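Side-chain contact in putative bacteriocin (Brevibacillus laterosporus, PDB 4OZK), which probably kills a broad range of bacteria as a leaderless class IId bacteriocin built around a defensin-like module: residues A[10-15]-A[36-41]. Residues are numbered along the deposited sequence; the frame is centred on the assembly and turned at random.
Sequences GWTHTD and GTQVYC
Trp11 and Cys41 meet across the defensin-like three-stranded antiparallel sheet of laterosporulin, an example of how two outer strands can touch over the strand that separates them. Residues 10-13 and 38-41 belong to those outer strands; 24-33 runs between and takes the backbone pairing. No hydrogen bond links the two segments directly, and their nearest CA atoms, those of Thr12 and Gln38, stay 9.0 Å apart. The Trp11 CB leaves the backbone away from 36-41, yet the indole, its CG roughly opposite the backbone N (chi1 -153°), reaches back along one face of the sheet, touching Val29. CH2 of its six-membered ring comes 4.2 Å from Cys41 SG. The sulfur sits 5.0 Å from the centre of that ring and 39° off its normal, an oblique sulfur-aromatic contact made by one sulfur of the Cys2-Cys41 disulfide, which fastens the N-terminal arm to strand 38-48. The CB of Thr12 is directed toward 36-41; its OG1 makes a weak hydrogen bond to Tyr30 O. The extended Gln38 side chain, CD nearly anti to CA (chi2 -167°), reaches over the middle strand and brings its amide OE1 to 4.3 Å from Thr12 OG1, too long for a hydrogen bond.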
ATOM      1  N   GLY A  10      -0.275  -9.452   8.652  1.00 19.84           N
ATOM      2  CA  GLY A  10      -0.447  -8.069   9.058  1.00 15.25           C
ATOM      3  C   GLY A  10      -0.737  -7.129   7.914  1.00 17.93           C
ATOM      4  O   GLY A  10      -0.715  -7.533   6.750  1.00 21.79           O
ATOM      5  N   TRP A  11      -0.988  -5.866   8.247  1.00 14.38           N
ATOM      6  CA  TRP A  11      -1.448  -4.882   7.273  1.00 14.23           C
ATOM      7  C   TRP A  11      -0.879  -3.506   7.635  1.00 17.69           C
ATOM      8  O   TRP A  11      -0.942  -3.080   8.798  1.00 14.76           O
ATOM      9  CB  TRP A  11      -2.975  -4.854   7.282  1.00 23.24           C
ATOM     10  CG  TRP A  11      -3.614  -4.423   6.001  1.00 40.41           C
ATOM     11  CD1 TRP A  11      -4.130  -3.187   5.713  1.00 47.35           C
ATOM     12  CD2 TRP A  11      -3.829  -5.233   4.836  1.00 42.50           C
ATOM     13  NE1 TRP A  11      -4.651  -3.180   4.437  1.00 47.29           N
ATOM     14  CE2 TRP A  11      -4.476  -4.419   3.878  1.00 51.06           C
ATOM     15  CE3 TRP A  11      -3.545  -6.563   4.511  1.00 38.14           C
ATOM     16  CZ2 TRP A  11      -4.834  -4.903   2.606  1.00 52.24           C
ATOM     17  CZ3 TRP A  11      -3.900  -7.038   3.253  1.00 41.75           C
ATOM     18  CH2 TRP A  11      -4.533  -6.210   2.317  1.00 45.74           C
ATOM     19  N   THR A  12      -0.294  -2.829   6.646  1.00 17.15           N
ATOM     20  CA  THR A  12       0.311  -1.501   6.831  1.00 19.61           C
ATOM     21  C   THR A  12       0.193  -0.670   5.558  1.00 24.15           C
ATOM     22  O   THR A  12      -0.261  -1.158   4.519  1.00 22.39           O
ATOM     23  CB  THR A  12       1.821  -1.569   7.176  1.00 26.61           C
ATOM     24  OG1 THR A  12       2.541  -2.185   6.101  1.00 29.28           O
ATOM     25  CG2 THR A  12       2.056  -2.352   8.439  1.00 38.72           C
ATOM     26  N   HIS A  13       0.625   0.586   5.642  1.00 22.36           N
ATOM     27  CA  HIS A  13       0.612   1.469   4.487  1.00 21.22           C
ATOM     28  C   HIS A  13       1.613   2.601   4.666  1.00 30.06           C
ATOM     29  O   HIS A  13       1.895   3.021   5.790  1.00 29.14           O
ATOM     30  CB  HIS A  13      -0.786   2.058   4.278  1.00 13.46           C
ATOM     31  CG  HIS A  13      -1.349   2.714   5.501  1.00 20.10           C
ATOM     32  ND1 HIS A  13      -1.007   3.994   5.887  1.00 26.84           N
ATOM     33  CD2 HIS A  13      -2.228   2.261   6.428  1.00 18.24           C
ATOM     34  CE1 HIS A  13      -1.657   4.305   6.999  1.00 23.58           C
ATOM     35  NE2 HIS A  13      -2.403   3.270   7.347  1.00 22.59           N
ATOM     36  N   THR A  14       2.138   3.093   3.548  1.00 22.54           N
ATOM     37  CA  THR A  14       2.919   4.315   3.543  1.00 17.27           C
ATOM     38  C   THR A  14       2.000   5.506   3.820  1.00 20.80           C
ATOM     39  O   THR A  14       0.762   5.381   3.836  1.00 18.47           O
ATOM     40  CB  THR A  14       3.633   4.507   2.180  1.00 19.41           C
ATOM     41  OG1 THR A  14       2.666   4.817   1.164  1.00 16.18           O
ATOM     42  CG2 THR A  14       4.373   3.226   1.789  1.00 17.41           C
ATOM     43  N   ASP A  15       2.605   6.663   4.046  1.00 18.80           N
ATOM     44  CA  ASP A  15       1.825   7.869   4.242  1.00 20.54           C
ATOM     45  C   ASP A  15       1.435   8.526   2.916  1.00 23.22           C
ATOM     46  O   ASP A  15       2.128   8.383   1.900  1.00 20.95           O
ATOM     47  CB  ASP A  15       2.575   8.841   5.147  1.00 27.26           C
ATOM     48  CG  ASP A  15       2.545   8.414   6.596  1.00 39.65           C
ATOM     49  OD1 ASP A  15       1.629   7.641   6.973  1.00 41.97           O
ATOM     50  OD2 ASP A  15       3.434   8.851   7.356  1.00 51.04           O
ATOM     51  N   GLY A  36       7.872 -12.673   6.917  1.00 27.76           N
ATOM     52  CA  GLY A  36       8.582 -11.464   7.293  1.00 27.02           C
ATOM     53  C   GLY A  36       8.628 -10.430   6.187  1.00 26.72           C
ATOM     54  O   GLY A  36       8.970  -9.269   6.435  1.00 28.52           O
ATOM     55  N   THR A  37       8.287 -10.844   4.968  1.00 19.77           N
ATOM     56  CA  THR A  37       8.307  -9.930   3.828  1.00 24.72           C
ATOM     57  C   THR A  37       7.073  -9.034   3.801  1.00 22.13           C
ATOM     58  O   THR A  37       6.097  -9.280   4.511  1.00 28.26           O
ATOM     59  CB  THR A  37       8.420 -10.683   2.488  1.00 19.96           C
ATOM     60  OG1 THR A  37       7.261 -11.506   2.299  1.00 24.40           O
ATOM     61  CG2 THR A  37       9.665 -11.550   2.479  1.00 27.76           C
ATOM     62  N   GLN A  38       7.138  -7.979   2.993  1.00 15.45           N
ATOM     63  CA  GLN A  38       5.980  -7.145   2.729  1.00 22.06           C
ATOM     64  C   GLN A  38       5.652  -7.232   1.258  1.00 16.95           C
ATOM     65  O   GLN A  38       6.537  -7.433   0.436  1.00 22.86           O
ATOM     66  CB  GLN A  38       6.265  -5.693   3.098  1.00 24.49           C
ATOM     67  CG  GLN A  38       6.460  -5.466   4.585  1.00 23.72           C
ATOM     68  CD  GLN A  38       6.429  -3.997   4.928  1.00 25.93           C
ATOM     69  OE1 GLN A  38       6.170  -3.161   4.064  1.00 27.35           O
ATOM     70  NE2 GLN A  38       6.682  -3.670   6.193  1.00 36.91           N
ATOM     71  N   VAL A  39       4.377  -7.098   0.921  1.00 18.43           N
ATOM     72  CA  VAL A  39       3.983  -7.123  -0.479  1.00 17.25           C
ATOM     73  C   VAL A  39       3.102  -5.911  -0.745  1.00 15.82           C
ATOM     74  O   VAL A  39       2.227  -5.575   0.061  1.00 18.33           O
ATOM     75  CB  VAL A  39       3.293  -8.462  -0.876  1.00 12.45           C
ATOM     76  CG1 VAL A  39       4.294  -9.612  -0.804  1.00 16.76           C
ATOM     77  CG2 VAL A  39       2.126  -8.758   0.036  1.00 12.49           C
ATOM     78  N   TYR A  40       3.368  -5.242  -1.863  1.00 18.24           N
ATOM     79  CA  TYR A  40       2.630  -4.054  -2.276  1.00 13.85           C
ATOM     80  C   TYR A  40       1.314  -4.548  -2.874  1.00 14.84           C
ATOM     81  O   TYR A  40       1.326  -5.263  -3.877  1.00 23.43           O
ATOM     82  CB  TYR A  40       3.509  -3.289  -3.278  1.00 14.23           C
ATOM     83  CG  TYR A  40       2.941  -2.030  -3.917  1.00 12.27           C
ATOM     84  CD1 TYR A  40       1.750  -1.455  -3.488  1.00 13.66           C
ATOM     85  CD2 TYR A  40       3.611  -1.433  -4.978  1.00 11.99           C
ATOM     86  CE1 TYR A  40       1.237  -0.310  -4.109  1.00 11.75           C
ATOM     87  CE2 TYR A  40       3.120  -0.304  -5.602  1.00 15.77           C
ATOM     88  CZ  TYR A  40       1.932   0.250  -5.170  1.00 15.07           C
ATOM     89  OH  TYR A  40       1.456   1.375  -5.801  1.00 15.09           O
ATOM     90  N   CYS A  41       0.185  -4.206  -2.235  1.00 17.25           N
ATOM     91  CA  CYS A  41      -1.132  -4.758  -2.627  1.00 16.98           C
ATOM     92  C   CYS A  41      -1.989  -3.848  -3.489  1.00 16.49           C
ATOM     93  O   CYS A  41      -2.598  -4.296  -4.465  1.00 23.75           O
ATOM     94  CB  CYS A  41      -1.970  -5.136  -1.400  1.00 15.99           C
ATOM     95  SG  CYS A  41      -1.253  -6.395  -0.379  1.00 28.51           S
TER